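Local coordinates for sensor protein dcuS (Escherichia coli, PDB 3BY8), which senses C4-dicarboxylates such as fumarate and malate through this periplasmic domain and, as a membrane histidine kinase, activates the response regulator DcuR by phosphorylation, at residues Tyr69-Glu73 and Ala74-Gly78; Gln79-Gly83 and Asp84-Lys88; Leu130-Val133 and Thr134-Ile137; Asp7-Arg10 and Asp11-Asn15. All blocks are in the same frame, centred on the assembly; numbering follows the deposited sequence. Where two conformers were deposited one is given.

Contact 1. Residues Tyr69-Glu73 and Ala74-Gly78; sequences YSHPE and AQRIG. With LMR ((2S)-2-hydroxybutanedioic acid), chain B.
R76 runs alongside H71 and E73 where the loop turns back, all three side chains pointing the same way. Its chain is fully extended from CG to NE, which carries the CD methylene over one face of the imidazole: R76 CD sits 3.9 Å from the centroid of the H71 ring, a CH-pi contact 20° off the ring normal. P72 CD covers the opposite face, and the imidazole is thereby held between two aliphatic groups. The guanidinium itself does not stack on H71; the two planes are 67° apart. It turns instead to E73, whose OE1 receives R76 NE at 2.6 Å in a short salt bridge, met nearly along the C-O axis. Water 1 extends this link, donating to E73 OE1 and accepting from R76 NH2. On the backbone, R76 N bonds to E73 O at 2.9 Å, the i to i+3 bond of the 3-10 turn 74-76.

The ring is also fixed in its own plane. H71 ND1 accepts the backbone N-H of E73 at 2.9 Å, which leaves the hydrogen on NE2, and H71 NE2 gives it to O4A of the bound malate at 2.8 Å and an almost straight 169°. A histidine suits this place because one flat ring can accept from the loop and donate to the ligand. Beyond the segments, R76 makes a cation-pi contact with F102, a residue of the ligand pocket. The arrangement belongs to the dicarboxylate pocket of a periplasmic Cache sensor domain.

Contact 2. Residues Gln79-Gly83 and Asp84-Lys88; sequences QPFKG and DDILK. With LMR ((2S)-2-hydroxybutanedioic acid), chain B.
F81 presents one ring face to the bound malate and the other to I86. On the ligand side F81 CE2 comes within 3.4 Å of carboxylate carbon C1 of the malate, so the aromatic forms a flat wall against that end of the ligand. On the reverse side I86 CD1 lies 4.0 Å from the centroid of the F81 ring, a CH-pi contact 22° off the normal. F81 CG stands anti to the backbone N (chi1 -173°), which swings the ring in between malate and isoleucine. Phenylalanine suits this place because its flat ring offers a broad face to the carboxylate end of malate, while the branched aliphatic chain of I86 backs the other face.

The next residue grips the ligand with its backbone alone: K82 N donates to malate O1B at 2.8 Å, and the malate hydroxyl O2 donates to K82 O at 2.7 Å. One peptide stretch therefore reads both a carboxylate and the neighbouring hydroxyl.

Further out, a weak bond of 3.5 Å from I86 N to G83 O bridges the turn, and I86 CG2 packs against the same oxygen at 3.4 Å. The backbone conformation of G83 is one open mainly to glycine, and D85 OD1 sits close to G83 CA, at 3.5 Å. D85 directs its carboxylate to R108 in a salt bridge and to N99. Since R108 also bonds K82 O and the malate, D85 is a second-shell residue that positions a first-shell arginine. Pocket wall, backbone grip and buried acid together make up one side of the C4-dicarboxylate site of this Cache domain.

Contact 3. Residues Leu130-Val133 and Thr134-Ile137; sequences LSRV and TQQI
The C-terminal helix 130-138 of the Cache domain follows directly on strand 120-129, and V133 and I137 meet here one turn apart along it. Their branches cross at a slant: V133 CG1 touches I137 CD1 at 3.8 Å. I137 CG1 stands anti to its own carbonyl carbon (chi1 -60°), which brings the chain back toward the preceding turn. The resulting 2.9 Å between I137 CG1 and V133 O is unusually short for carbon against oxygen, and its exact value is doubtful. V133 is a compact apolar residue, well suited to a close helix-helix interface.

Regular i to i+4 bonds hold the turn. T134 N reaches L130 O at 3.1 Å, while Q136 N to R132 O and I137 N to V133 O are each 3.0 Å. S131 O has two partners, since beside the backbone N of Q135 it receives a weak bond of 3.4 Å from Q135 NE2. With CG beside the backbone N (chi1 -68°), the extended chain of Q135 runs back along the helix to reach it, which a long amide-bearing side chain can do on an exposed surface.

R132 passes over Q135 with its CG 4.2 Å from Q135 NE2, but its guanidinium is committed elsewhere, in a salt bridge to D55. V133, the buried member of the group, and Q136 face helix 8-25, whereas S131, R132, T134, Q135 and the apolar I137 are exposed. This is the terminal helix that pairs with the N-terminal one in this periplasmic sensor domain.

Contact 4. Residues Asp7-Arg10 and Asp11-Asn15; sequences DMTR and DGLAN
L13 sits over the carbonyl of T9, one turn back on helix 8-25, the N-terminal helix of this Cache domain. This is the tight side: L13 CG lies 3.3 Å from T9 O, and L13 N bonds to the same oxygen at 3.0 Å. Next to it A14 N donates to R10 O at 2.9 Å, and the small methyl of A14 fits closely against strand 106-114. Leucine and alanine suit this buried face, the first broad enough to reach helix 130-138, the second slight enough for the sheet.

The other side is looser. G12 N bonds to M8 O at 3.0 Å, but the first turn begins with only a weak link, D11 N to D7 O at 3.3 Å. D7 itself is poorly ordered, and the salt bridge between its acid group and R10 is tentative, since R10 has two conformers and the bridge is described for one of them. M8 bends at chi2 and chi3 and crosses D11 at about a right angle. At the outer end of this side the terminal methyl of M8, CE, meets the CB methylene of D11 at 3.9 Å.

Contacts 1 and 2 adjoin in sequence, their centres 14 Å apart, and both touch the malate: H71 of contact 1 holds one carboxylate, while F81 and the backbone of K82 of contact 2 meet the other end. Contacts 3 and 4 lie away from the ligand on the terminal helices, with centres 11 Å apart. They pack directly, V133 CG2 on L13 CD1 and Q136 CB on T9 CG2, both at 4.0 Å. The two pairs do not touch; nearest atoms of contacts 2 and 3 are about 10 Å apart, and the side chain of L130 is about 11 Å from the malate. Pocket loop and paired terminal helices thus occupy separate parts of one domain.

Contact 1. Residues Tyr69-Glu73 and Ala74-Gly78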
loop_
_atom_site.group_PDB
_atom_site.type_symbol
_atom_site.label_atom_id
_atom_site.label_comp_id
_atom_site.label_asym_id
_atom_site.label_seq_id
_atom_site.Cartn_x
_atom_site.Cartn_y
_atom_site.Cartn_z
ATOM N N TYR A 69 3.415 -8.215 3.141
ATOM C CA TYR A 69 4.067 -8.077 4.435
ATOM C C TYR A 69 3.127 -7.441 5.465
ATOM O O TYR A 69 3.449 -7.333 6.646
ATOM C CB TYR A 69 5.338 -7.260 4.292
ATOM C CG TYR A 69 6.504 -8.123 3.945
ATOM C CD1 TYR A 69 6.568 -8.809 2.731
ATOM C CD2 TYR A 69 7.537 -8.305 4.866
ATOM C CE1 TYR A 69 7.633 -9.658 2.447
ATOM C CE2 TYR A 69 8.594 -9.139 4.595
ATOM C CZ TYR A 69 8.643 -9.812 3.393
ATOM O OH TYR A 69 9.715 -10.631 3.145
ATOM N N SER A 70 1.960 -6.998 5.003
ATOM C CA SER A 70 0.957 -6.393 5.858
ATOM C C SER A 70 -0.391 -6.429 5.145
ATOM O O SER A 70 -0.440 -6.528 3.908
ATOM C CB SER A 70 1.306 -4.943 6.192
ATOM O OG SER A 70 1.389 -4.128 5.028
ATOM N N HIS A 71 -1.465 -6.396 5.936
ATOM C CA HIS A 71 -2.839 -6.378 5.423
ATOM C C HIS A 71 -3.758 -6.247 6.625
ATOM O O HIS A 71 -3.431 -6.759 7.687
ATOM C CB HIS A 71 -3.187 -7.689 4.724
ATOM C CG HIS A 71 -4.438 -7.628 3.903
ATOM N ND1 HIS A 71 -5.711 -7.780 4.432
ATOM C CD2 HIS A 71 -4.604 -7.459 2.569
ATOM C CE1 HIS A 71 -6.603 -7.701 3.455
ATOM N NE2 HIS A 71 -5.952 -7.506 2.317
ATOM N N PRO A 72 -4.910 -5.565 6.481
ATOM C CA PRO A 72 -5.798 -5.456 7.649
ATOM C C PRO A 72 -6.214 -6.828 8.183
ATOM O O PRO A 72 -6.497 -6.959 9.374
ATOM C CB PRO A 72 -6.984 -4.664 7.118
ATOM C CG PRO A 72 -6.350 -3.757 6.115
ATOM C CD PRO A 72 -5.355 -4.662 5.405
ATOM N N GLU A 73 -6.280 -7.820 7.295
ATOM C CA GLU A 73 -6.602 -9.213 7.641
ATOM C C GLU A 73 -5.258 -9.924 7.711
ATOM O O GLU A 73 -4.665 -10.291 6.687
ATOM C CB GLU A 73 -7.492 -9.846 6.568
ATOM C CG GLU A 73 -8.810 -9.111 6.398
ATOM C CD GLU A 73 -9.690 -9.705 5.309
ATOM O OE1 GLU A 73 -9.265 -10.677 4.637
ATOM O OE2 GLU A 73 -10.810 -9.182 5.149
ATOM N N ALA A 74 -4.774 -10.131 8.928
ATOM C CA ALA A 74 -3.467 -10.748 9.118
ATOM C C ALA A 74 -3.272 -12.085 8.431
ATOM O O ALA A 74 -2.159 -12.444 8.078
ATOM C CB ALA A 74 -3.147 -10.867 10.606
ATOM N N GLN A 75 -4.346 -12.841 8.233
ATOM C CA GLN A 75 -4.209 -14.130 7.561
ATOM C C GLN A 75 -3.691 -13.996 6.122
ATOM O O GLN A 75 -3.281 -14.982 5.510
ATOM C CB GLN A 75 -5.561 -14.837 7.506
ATOM C CG GLN A 75 -6.563 -14.068 6.652
ATOM C CD GLN A 75 -7.886 -14.776 6.490
ATOM O OE1 GLN A 75 -8.836 -14.211 5.953
ATOM N NE2 GLN A 75 -7.959 -16.016 6.955
ATOM N N ARG A 76 -3.713 -12.785 5.577
ATOM C CA ARG A 76 -3.283 -12.617 4.189
ATOM C C ARG A 76 -1.818 -12.299 4.015
ATOM O O ARG A 76 -1.308 -12.208 2.895
ATOM C CB ARG A 76 -4.164 -11.577 3.516
ATOM C CG ARG A 76 -5.612 -12.046 3.530
ATOM C CD ARG A 76 -6.515 -11.272 2.622
ATOM N NE ARG A 76 -7.886 -11.776 2.724
ATOM C CZ ARG A 76 -8.327 -12.911 2.185
ATOM N NH1 ARG A 76 -7.523 -13.704 1.483
ATOM N NH2 ARG A 76 -9.596 -13.248 2.348
ATOM N N ILE A 77 -1.141 -12.134 5.141
ATOM C CA ILE A 77 0.284 -11.873 5.118
ATOM C C ILE A 77 0.965 -13.137 4.593
ATOM O O ILE A 77 0.616 -14.261 4.972
ATOM C CB ILE A 77 0.767 -11.521 6.517
ATOM C CG1 ILE A 77 0.082 -10.233 6.950
ATOM C CG2 ILE A 77 2.293 -11.387 6.543
ATOM C CD1 ILE A 77 0.392 -9.807 8.338
ATOM N N GLY A 78 1.926 -12.960 3.698
ATOM C CA GLY A 78 2.599 -14.104 3.123
ATOM C C GLY A 78 1.975 -14.677 1.861
ATOM O O GLY A 78 2.506 -15.622 1.288
HETATM C C1 LMR B . -4.539 -6.894 -1.504
HETATM O O1A LMR B . -3.999 -6.876 -0.429
HETATM O O1B LMR B . -4.655 -7.969 -2.129
HETATM C C2 LMR B . -5.376 -5.705 -1.865
HETATM O O2 LMR B . -6.175 -5.957 -3.101
HETATM C C3 LMR B . -6.181 -5.145 -0.677
HETATM C C4 LMR B . -7.481 -5.959 -0.509
HETATM O O4A LMR B . -7.413 -7.104 -0.064
HETATM O O4B LMR B . -8.582 -5.468 -0.893
HETATM O O HOH W 1 -11.601 -11.781 3.323
#

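Contact 2. Residues Gln79-Gly83 and Asp84-Lys88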
loop_
_atom_site.group_PDB
_atom_site.type_symbol
_atom_site.label_atom_id
_atom_site.label_comp_id
_atom_site.label_asym_id
_atom_site.label_seq_id
_atom_site.Cartn_x
_atom_site.Cartn_y
_atom_site.Cartn_z
ATOM N N GLN A 79 0.838 -14.133 1.437
ATOM C CA GLN A 79 0.171 -14.583 0.226
ATOM C C GLN A 79 0.286 -13.489 -0.841
ATOM O O GLN A 79 0.568 -12.322 -0.513
ATOM C CB GLN A 79 -1.295 -14.923 0.521
ATOM C CG GLN A 79 -1.396 -16.007 1.606
ATOM C CD GLN A 79 -2.810 -16.376 1.985
ATOM O OE1 GLN A 79 -3.692 -15.519 2.052
ATOM N NE2 GLN A 79 -3.034 -17.662 2.261
ATOM N N PRO A 80 0.079 -13.842 -2.118
ATOM C CA PRO A 80 0.179 -12.858 -3.195
ATOM C C PRO A 80 -0.899 -11.798 -3.197
ATOM O O PRO A 80 -2.083 -12.063 -2.940
ATOM C CB PRO A 80 0.091 -13.695 -4.472
ATOM C CG PRO A 80 0.405 -15.098 -4.029
ATOM C CD PRO A 80 -0.197 -15.183 -2.661
ATOM N N PHE A 81 -0.461 -10.583 -3.507
ATOM C CA PHE A 81 -1.362 -9.444 -3.635
ATOM C C PHE A 81 -2.452 -9.760 -4.672
ATOM O O PHE A 81 -2.186 -10.436 -5.670
ATOM C CB PHE A 81 -0.541 -8.253 -4.110
ATOM C CG PHE A 81 -1.310 -6.955 -4.134
ATOM C CD1 PHE A 81 -1.991 -6.538 -5.270
ATOM C CD2 PHE A 81 -1.381 -6.155 -2.984
ATOM C CE1 PHE A 81 -2.725 -5.363 -5.281
ATOM C CE2 PHE A 81 -2.120 -4.966 -2.981
ATOM C CZ PHE A 81 -2.789 -4.563 -4.108
ATOM N N LYS A 82 -3.665 -9.280 -4.435
ATOM C CA LYS A 82 -4.751 -9.470 -5.383
ATOM C C LYS A 82 -5.079 -8.136 -6.047
ATOM O O LYS A 82 -5.471 -7.190 -5.377
ATOM C CB LYS A 82 -6.007 -10.026 -4.696
ATOM C CG LYS A 82 -7.157 -10.179 -5.687
ATOM C CD LYS A 82 -8.457 -10.600 -5.031
ATOM C CE LYS A 82 -8.515 -12.088 -4.800
ATOM N NZ LYS A 82 -9.874 -12.472 -4.303
ATOM N N GLY A 83 -4.902 -8.070 -7.363
ATOM C CA GLY A 83 -5.180 -6.862 -8.113
ATOM C C GLY A 83 -4.097 -6.608 -9.140
ATOM O O GLY A 83 -2.904 -6.533 -8.778
ATOM N N ASP A 84 -4.482 -6.458 -10.409
ATOM C CA ASP A 84 -3.486 -6.214 -11.445
ATOM C C ASP A 84 -2.909 -4.805 -11.400
ATOM O O ASP A 84 -1.916 -4.488 -12.085
ATOM C CB ASP A 84 -4.079 -6.496 -12.827
ATOM C CG ASP A 84 -4.279 -7.982 -13.063
ATOM O OD1 ASP A 84 -3.613 -8.796 -12.373
ATOM O OD2 ASP A 84 -5.100 -8.316 -13.947
ATOM N N ASP A 85 -3.498 -3.956 -10.558
ATOM C CA ASP A 85 -2.998 -2.601 -10.463
ATOM C C ASP A 85 -1.639 -2.465 -9.793
ATOM O O ASP A 85 -1.006 -1.425 -9.922
ATOM C CB ASP A 85 -4.051 -1.630 -9.873
ATOM C CG ASP A 85 -4.833 -2.180 -8.664
ATOM O OD1 ASP A 85 -4.950 -3.400 -8.428
ATOM O OD2 ASP A 85 -5.400 -1.322 -7.953
ATOM N N ILE A 86 -1.166 -3.531 -9.155
ATOM C CA ILE A 86 0.172 -3.500 -8.577
ATOM C C ILE A 86 1.253 -3.717 -9.649
ATOM O O ILE A 86 2.422 -3.376 -9.450
ATOM C CB ILE A 86 0.344 -4.599 -7.493
ATOM C CG1 ILE A 86 1.632 -4.352 -6.697
ATOM C CG2 ILE A 86 0.365 -6.006 -8.140
ATOM C CD1 ILE A 86 1.717 -5.142 -5.399
ATOM N N LEU A 87 0.866 -4.275 -10.798
ATOM C CA LEU A 87 1.883 -4.607 -11.792
ATOM C C LEU A 87 2.757 -3.448 -12.262
ATOM O O LEU A 87 3.978 -3.607 -12.349
ATOM C CB LEU A 87 1.243 -5.347 -12.978
ATOM C CG LEU A 87 0.606 -6.673 -12.573
ATOM C CD1 LEU A 87 -0.290 -7.172 -13.719
ATOM C CD2 LEU A 87 1.675 -7.685 -12.206
ATOM N N LYS A 88 2.175 -2.285 -12.550
ATOM C CA LYS A 88 3.012 -1.161 -12.960
ATOM C C LYS A 88 4.055 -0.832 -11.871
ATOM O O LYS A 88 5.205 -0.515 -12.167
ATOM C CB LYS A 88 2.146 0.080 -13.228
ATOM C CG LYS A 88 1.475 0.100 -14.594
ATOM C CD LYS A 88 0.665 1.384 -14.810
ATOM C CE LYS A 88 1.541 2.621 -14.727
ATOM N NZ LYS A 88 0.787 3.889 -15.014
HETATM C C1 LMR B . -4.539 -6.894 -1.504
HETATM O O1A LMR B . -3.999 -6.876 -0.429
HETATM O O1B LMR B . -4.655 -7.969 -2.129
HETATM C C2 LMR B . -5.376 -5.705 -1.865
HETATM O O2 LMR B . -6.175 -5.957 -3.101
HETATM C C3 LMR B . -6.181 -5.145 -0.677
HETATM C C4 LMR B . -7.481 -5.959 -0.509
HETATM O O4A LMR B . -7.413 -7.104 -0.064
HETATM O O4B LMR B . -8.582 -5.468 -0.893
#

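Contact 3. Residues Leu130-Val133 and Thr134-Ile137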
loop_
_atom_site.group_PDB
_atom_site.type_symbol
_atom_site.label_atom_id
_atom_site.label_comp_id
_atom_site.label_asym_id
_atom_site.label_seq_id
_atom_site.Cartn_x
_atom_site.Cartn_y
_atom_site.Cartn_z
ATOM N N LEU A 130 -13.939 3.294 -1.646
ATOM C CA LEU A 130 -14.676 4.089 -2.620
ATOM C C LEU A 130 -15.856 4.845 -2.005
ATOM O O LEU A 130 -16.091 6.005 -2.351
ATOM C CB LEU A 130 -15.212 3.211 -3.760
ATOM C CG LEU A 130 -14.439 3.087 -5.059
ATOM C CD1 LEU A 130 -15.402 2.518 -6.119
ATOM C CD2 LEU A 130 -13.894 4.438 -5.491
ATOM N N SER A 131 -16.591 4.175 -1.124
ATOM C CA SER A 131 -17.761 4.794 -0.502
ATOM C C SER A 131 -17.364 6.014 0.312
ATOM O O SER A 131 -18.144 6.964 0.455
ATOM C CB SER A 131 -18.510 3.776 0.369
ATOM O OG SER A 131 -17.687 3.249 1.389
ATOM N N ARG A 132 -16.145 6.003 0.836
ATOM C CA ARG A 132 -15.671 7.135 1.612
ATOM C C ARG A 132 -15.293 8.260 0.649
ATOM O O ARG A 132 -15.368 9.435 0.995
ATOM C CB ARG A 132 -14.495 6.711 2.497
ATOM C CG ARG A 132 -14.832 5.485 3.332
ATOM C CD ARG A 132 -13.783 5.186 4.387
ATOM N NE ARG A 132 -13.971 6.001 5.585
ATOM C CZ ARG A 132 -13.265 5.864 6.704
ATOM N NH1 ARG A 132 -12.311 4.942 6.784
ATOM N NH2 ARG A 132 -13.523 6.641 7.751
ATOM N N VAL A 133 -14.919 7.916 -0.584
ATOM C CA VAL A 133 -14.600 8.956 -1.552
ATOM C C VAL A 133 -15.895 9.697 -1.894
ATOM O O VAL A 133 -15.897 10.910 -2.092
ATOM C CB VAL A 133 -13.965 8.374 -2.850
ATOM C CG1 VAL A 133 -13.877 9.448 -3.917
ATOM C CG2 VAL A 133 -12.574 7.839 -2.550
ATOM N N THR A 134 -17.003 8.961 -1.970
ATOM C CA THR A 134 -18.296 9.580 -2.255
ATOM C C THR A 134 -18.661 10.506 -1.103
ATOM O O THR A 134 -19.107 11.629 -1.317
ATOM C CB THR A 134 -19.405 8.525 -2.420
ATOM O OG1 THR A 134 -19.251 7.883 -3.685
ATOM C CG2 THR A 134 -20.787 9.166 -2.348
ATOM N N GLN A 135 -18.462 10.023 0.117
ATOM C CA GLN A 135 -18.771 10.814 1.303
ATOM C C GLN A 135 -18.031 12.147 1.300
ATOM O O GLN A 135 -18.601 13.176 1.658
ATOM C CB GLN A 135 -18.415 10.021 2.561
ATOM C CG GLN A 135 -19.311 8.807 2.797
ATOM C CD GLN A 135 -18.840 7.948 3.959
ATOM O OE1 GLN A 135 -18.510 8.459 5.028
ATOM N NE2 GLN A 135 -18.816 6.631 3.756
ATOM N N GLN A 136 -16.765 12.124 0.887
ATOM C CA GLN A 136 -15.941 13.327 0.839
ATOM C C GLN A 136 -16.399 14.284 -0.246
ATOM O O GLN A 136 -16.398 15.504 -0.060
ATOM C CB GLN A 136 -14.477 12.965 0.587
ATOM C CG GLN A 136 -13.850 12.115 1.671
ATOM C CD GLN A 136 -13.664 12.870 2.968
ATOM O OE1 GLN A 136 -14.628 13.358 3.567
ATOM N NE2 GLN A 136 -12.415 12.975 3.413
ATOM N N ILE A 137 -16.781 13.727 -1.388
ATOM C CA ILE A 137 -17.235 14.544 -2.501
ATOM C C ILE A 137 -18.494 15.328 -2.137
ATOM O O ILE A 137 -18.575 16.530 -2.384
ATOM C CB ILE A 137 -17.515 13.676 -3.744
ATOM C CG1 ILE A 137 -16.233 12.947 -4.165
ATOM C CG2 ILE A 137 -18.029 14.548 -4.878
ATOM C CD1 ILE A 137 -16.418 11.979 -5.316
#

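Contact 4. Residues Asp7-Arg10 and Asp11-Asn15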
loop_
_atom_site.group_PDB
_atom_site.type_symbol
_atom_site.label_atom_id
_atom_site.label_comp_id
_atom_site.label_asym_id
_atom_site.label_seq_id
_atom_site.Cartn_x
_atom_site.Cartn_y
_atom_site.Cartn_z
ATOM N N ASP A 7 -13.682 16.489 -9.906
ATOM C CA ASP A 7 -13.109 15.424 -9.033
ATOM C C ASP A 7 -11.743 15.823 -8.482
ATOM O O ASP A 7 -10.807 15.018 -8.447
ATOM C CB ASP A 7 -13.003 14.105 -9.801
ATOM C CG ASP A 7 -12.284 14.258 -11.121
ATOM O OD1 ASP A 7 -12.017 13.228 -11.773
ATOM O OD2 ASP A 7 -11.992 15.409 -11.510
ATOM N N MET A 8 -11.640 17.078 -8.058
ATOM C CA MET A 8 -10.411 17.603 -7.478
ATOM C C MET A 8 -10.290 16.923 -6.119
ATOM O O MET A 8 -9.195 16.764 -5.575
ATOM C CB MET A 8 -10.533 19.118 -7.289
ATOM C CG MET A 8 -9.261 19.821 -6.822
ATOM S SD MET A 8 -7.997 19.966 -8.114
ATOM C CE MET A 8 -6.902 18.574 -7.692
ATOM N N THR A 9 -11.442 16.525 -5.584
ATOM C CA THR A 9 -11.521 15.854 -4.294
ATOM C C THR A 9 -10.873 14.477 -4.377
ATOM O O THR A 9 -10.114 14.080 -3.485
ATOM C CB THR A 9 -12.984 15.688 -3.861
ATOM O OG1 THR A 9 -13.624 16.970 -3.875
ATOM C CG2 THR A 9 -13.065 15.095 -2.461
ATOM N N ARG A 10 -11.169 13.732 -5.439
ATOM C CA ARG A 10 -10.583 12.408 -5.574
ATOM C C ARG A 10 -9.076 12.504 -5.718
ATOM O O ARG A 10 -8.342 11.764 -5.063
ATOM C CB ARG A 10 -11.153 11.643 -6.772
ATOM C CG ARG A 10 -10.448 10.302 -6.972
ATOM C CD ARG A 10 -11.138 9.427 -7.987
ATOM N NE ARG A 10 -11.257 10.082 -9.282
ATOM C CZ ARG A 10 -11.655 9.467 -10.387
ATOM N NH1 ARG A 10 -11.966 8.180 -10.352
ATOM N NH2 ARG A 10 -11.742 10.137 -11.523
ATOM N N ASP A 11 -8.610 13.405 -6.578
ATOM C CA ASP A 11 -7.173 13.567 -6.762
ATOM C C ASP A 11 -6.508 13.912 -5.443
ATOM O O ASP A 11 -5.424 13.414 -5.154
ATOM C CB ASP A 11 -6.875 14.663 -7.783
ATOM C CG ASP A 11 -7.150 14.217 -9.203
ATOM O OD1 ASP A 11 -6.958 15.036 -10.128
ATOM O OD2 ASP A 11 -7.550 13.045 -9.393
ATOM N N GLY A 12 -7.162 14.768 -4.662
ATOM C CA GLY A 12 -6.630 15.169 -3.372
ATOM C C GLY A 12 -6.432 13.955 -2.494
ATOM O O GLY A 12 -5.387 13.796 -1.864
ATOM N N LEU A 13 -7.431 13.081 -2.469
ATOM C CA LEU A 13 -7.369 11.881 -1.654
ATOM C C LEU A 13 -6.275 10.936 -2.127
ATOM O O LEU A 13 -5.519 10.391 -1.314
ATOM C CB LEU A 13 -8.730 11.170 -1.662
ATOM C CG LEU A 13 -9.817 11.953 -0.916
ATOM C CD1 LEU A 13 -11.188 11.373 -1.230
ATOM C CD2 LEU A 13 -9.532 11.901 0.590
ATOM N N ALA A 14 -6.172 10.749 -3.436
ATOM C CA ALA A 14 -5.152 9.879 -3.980
ATOM C C ALA A 14 -3.765 10.454 -3.663
ATOM O O ALA A 14 -2.858 9.709 -3.335
ATOM C CB ALA A 14 -5.345 9.719 -5.484
ATOM N N ASN A 15 -3.599 11.774 -3.758
ATOM C CA ASN A 15 -2.290 12.376 -3.480
ATOM C C ASN A 15 -1.931 12.220 -2.013
ATOM O O ASN A 15 -0.764 12.017 -1.685
ATOM C CB ASN A 15 -2.276 13.864 -3.838
ATOM C CG ASN A 15 -2.370 14.100 -5.333
ATOM O OD1 ASN A 15 -1.947 13.264 -6.134
ATOM N ND2 ASN A 15 -2.909 15.249 -5.719
#